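Local coordinates for protein putative decarboxylase involved in desferrioxamine biosynthesis (Erwinia amylovora, PDB 5O5C) that probably catalyses the pyridoxal 5'-phosphate-dependent decarboxylation of lysine, a step in the biosynthesis of the siderophore desferrioxamine E, at residues B[292-297]-B[320-325]. Numbering follows the deposited sequence.
Sequences GMWMHV and KADSVT
The hydroxyl of Ser323 sits between two rings of the neighbouring strand, hydrogen-bonded to both. Trp294 NE1 donates to Ser323 OG over 2.8 Å, with OG practically in the indole plane, and His296 ND1 lies 2.8 Å from the same oxygen in a second, more bent bond. Serine suits the place because its short side chain carries a hydroxyl that can both give and accept; it leaves the strand on the face where both rings lie, and chi1 of 51° sets OG between its own N and carbonyl carbon, within reach of both. Helix 170-189 packs against these rings, and Asn174, a residue of the cofactor pocket, accepts a hydrogen bond from His296 NE2.

Asp322, just before its strand, completes the tight end. Its CB lies over the five-membered ring of Trp294, 3.6 Å from the centroid, a CH-pi contact, while OD2 takes the N-H of Met295 at 2.8 Å through its anti lone pair, almost straight at 176°. A carboxylate here stands in for a backbone acceptor where the ladder begins. Met295 O receives two N-H groups, those of Asp322 and Ser323, and the parallel pairing continues with Val297 N to Ser323 O and Thr325 N to Val297 O.

On the reverse face the contact is thinner: Val297 CG2 meets Ala321 CB at 3.7 Å, and Val324 approaches Val297 more distantly. Small apolar residues suit this buried face, where Ile318 also packs on both valines. Toward solvent, partly exposed Lys320 leads its amine away.

These are adjacent parallel strands of the large sheet of the fold-type I PLP enzymes, and the side chain of Thr325 lies about 5 Å from the bound cofactor. The shared serine hydroxyl probably fixes the rotation of both rings, and His296, held this way, would help to position Asn174 in the cofactor pocket.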
loop_
_atom_site.group_PDB
_atom_site.type_symbol
_atom_site.label_atom_id
_atom_site.label_comp_id
_atom_site.label_asym_id
_atom_site.label_seq_id
_atom_site.Cartn_x
_atom_site.Cartn_y
_atom_site.Cartn_z
ATOM N N GLY B 292 4.899 -15.010 28.976
ATOM C CA GLY B 292 5.367 -13.680 28.472
ATOM C C GLY B 292 5.240 -13.374 26.980
ATOM O O GLY B 292 5.982 -12.529 26.424
ATOM N N MET B 293 4.331 -14.055 26.309
ATOM C CA MET B 293 4.268 -13.979 24.835
ATOM C C MET B 293 3.418 -12.839 24.312
ATOM O O MET B 293 2.508 -12.413 24.964
ATOM C CB MET B 293 3.761 -15.291 24.245
ATOM C CG MET B 293 4.781 -16.397 24.377
ATOM S SD MET B 293 4.371 -17.753 23.318
ATOM C CE MET B 293 2.945 -18.481 24.130
ATOM N N TRP B 294 3.728 -12.386 23.100
ATOM C CA TRP B 294 2.984 -11.353 22.423
ATOM C C TRP B 294 1.723 -12.040 21.887
ATOM O O TRP B 294 1.830 -13.112 21.300
ATOM C CB TRP B 294 3.812 -10.782 21.264
ATOM C CG TRP B 294 3.160 -9.690 20.484
ATOM C CD1 TRP B 294 2.120 -9.797 19.576
ATOM C CD2 TRP B 294 3.472 -8.314 20.559
ATOM N NE1 TRP B 294 1.794 -8.549 19.077
ATOM C CE2 TRP B 294 2.620 -7.631 19.653
ATOM C CE3 TRP B 294 4.420 -7.590 21.273
ATOM C CZ2 TRP B 294 2.698 -6.261 19.449
ATOM C CZ3 TRP B 294 4.481 -6.278 21.090
ATOM C CH2 TRP B 294 3.615 -5.602 20.182
ATOM N N MET B 295 0.562 -11.435 22.126
ATOM C CA MET B 295 -0.672 -11.863 21.491
ATOM C C MET B 295 -1.045 -10.934 20.355
ATOM O O MET B 295 -1.310 -9.724 20.532
ATOM C CB MET B 295 -1.828 -11.968 22.464
ATOM C CG MET B 295 -2.948 -12.868 21.972
ATOM S SD MET B 295 -4.455 -12.606 22.916
ATOM C CE MET B 295 -5.627 -13.603 22.019
ATOM N N HIS B 296 -1.066 -11.508 19.168
ATOM C CA HIS B 296 -1.542 -10.783 18.028
ATOM C C HIS B 296 -2.881 -11.359 17.590
ATOM O O HIS B 296 -3.023 -12.571 17.389
ATOM C CB HIS B 296 -0.529 -10.851 16.917
ATOM C CG HIS B 296 -1.051 -10.336 15.632
ATOM N ND1 HIS B 296 -1.508 -9.049 15.507
ATOM C CD2 HIS B 296 -1.235 -10.931 14.428
ATOM C CE1 HIS B 296 -1.866 -8.846 14.263
ATOM N NE2 HIS B 296 -1.766 -9.985 13.596
ATOM N N VAL B 297 -3.886 -10.504 17.487
ATOM C CA VAL B 297 -5.169 -10.948 16.930
ATOM C C VAL B 297 -5.248 -10.562 15.465
ATOM O O VAL B 297 -5.190 -9.376 15.148
ATOM C CB VAL B 297 -6.343 -10.416 17.755
ATOM C CG1 VAL B 297 -7.670 -10.622 17.057
ATOM C CG2 VAL B 297 -6.353 -11.148 19.062
ATOM N N LYS B 320 -7.817 -8.036 24.909
ATOM C CA LYS B 320 -6.631 -8.477 25.603
ATOM C C LYS B 320 -5.356 -8.471 24.704
ATOM O O LYS B 320 -4.265 -8.434 25.197
ATOM C CB LYS B 320 -6.893 -9.853 26.231
ATOM C CG LYS B 320 -8.052 -9.887 27.243
ATOM C CD LYS B 320 -8.266 -11.333 27.741
ATOM C CE LYS B 320 -9.182 -11.400 28.947
ATOM N NZ LYS B 320 -9.787 -12.760 29.059
ATOM N N ALA B 321 -5.515 -8.438 23.399
ATOM C CA ALA B 321 -4.391 -8.524 22.439
ATOM C C ALA B 321 -3.234 -7.519 22.694
ATOM O O ALA B 321 -3.432 -6.473 23.241
ATOM C CB ALA B 321 -4.942 -8.340 21.041
ATOM N N ASP B 322 -2.024 -7.861 22.280
ATOM C CA ASP B 322 -0.933 -6.879 22.227
ATOM C C ASP B 322 -1.004 -6.083 20.921
ATOM O O ASP B 322 -0.741 -4.838 20.940
ATOM C CB ASP B 322 0.410 -7.566 22.432
ATOM C CG ASP B 322 0.520 -8.143 23.803
ATOM O OD1 ASP B 322 0.531 -7.330 24.719
ATOM O OD2 ASP B 322 0.506 -9.381 23.957
ATOM N N SER B 323 -1.375 -6.784 19.826
ATOM C CA SER B 323 -1.773 -6.153 18.528
ATOM C C SER B 323 -2.973 -6.740 17.836
ATOM O O SER B 323 -3.369 -7.863 18.114
ATOM C CB SER B 323 -0.653 -6.224 17.505
ATOM O OG SER B 323 -0.164 -7.549 17.388
ATOM N N VAL B 324 -3.523 -5.960 16.898
ATOM C CA VAL B 324 -4.722 -6.334 16.168
ATOM C C VAL B 324 -4.607 -5.836 14.729
ATOM O O VAL B 324 -4.256 -4.632 14.488
ATOM C CB VAL B 324 -6.049 -5.769 16.750
ATOM C CG1 VAL B 324 -7.247 -6.359 16.010
ATOM C CG2 VAL B 324 -6.227 -6.043 18.218
ATOM N N THR B 325 -4.885 -6.725 13.791
ATOM C CA THR B 325 -5.011 -6.332 12.401
ATOM C C THR B 325 -6.479 -6.327 11.980
ATOM O O THR B 325 -7.226 -7.260 12.261
ATOM C CB THR B 325 -4.253 -7.242 11.431
ATOM O OG1 THR B 325 -4.880 -8.534 11.422
ATOM C CG2 THR B 325 -2.945 -7.386 11.776
#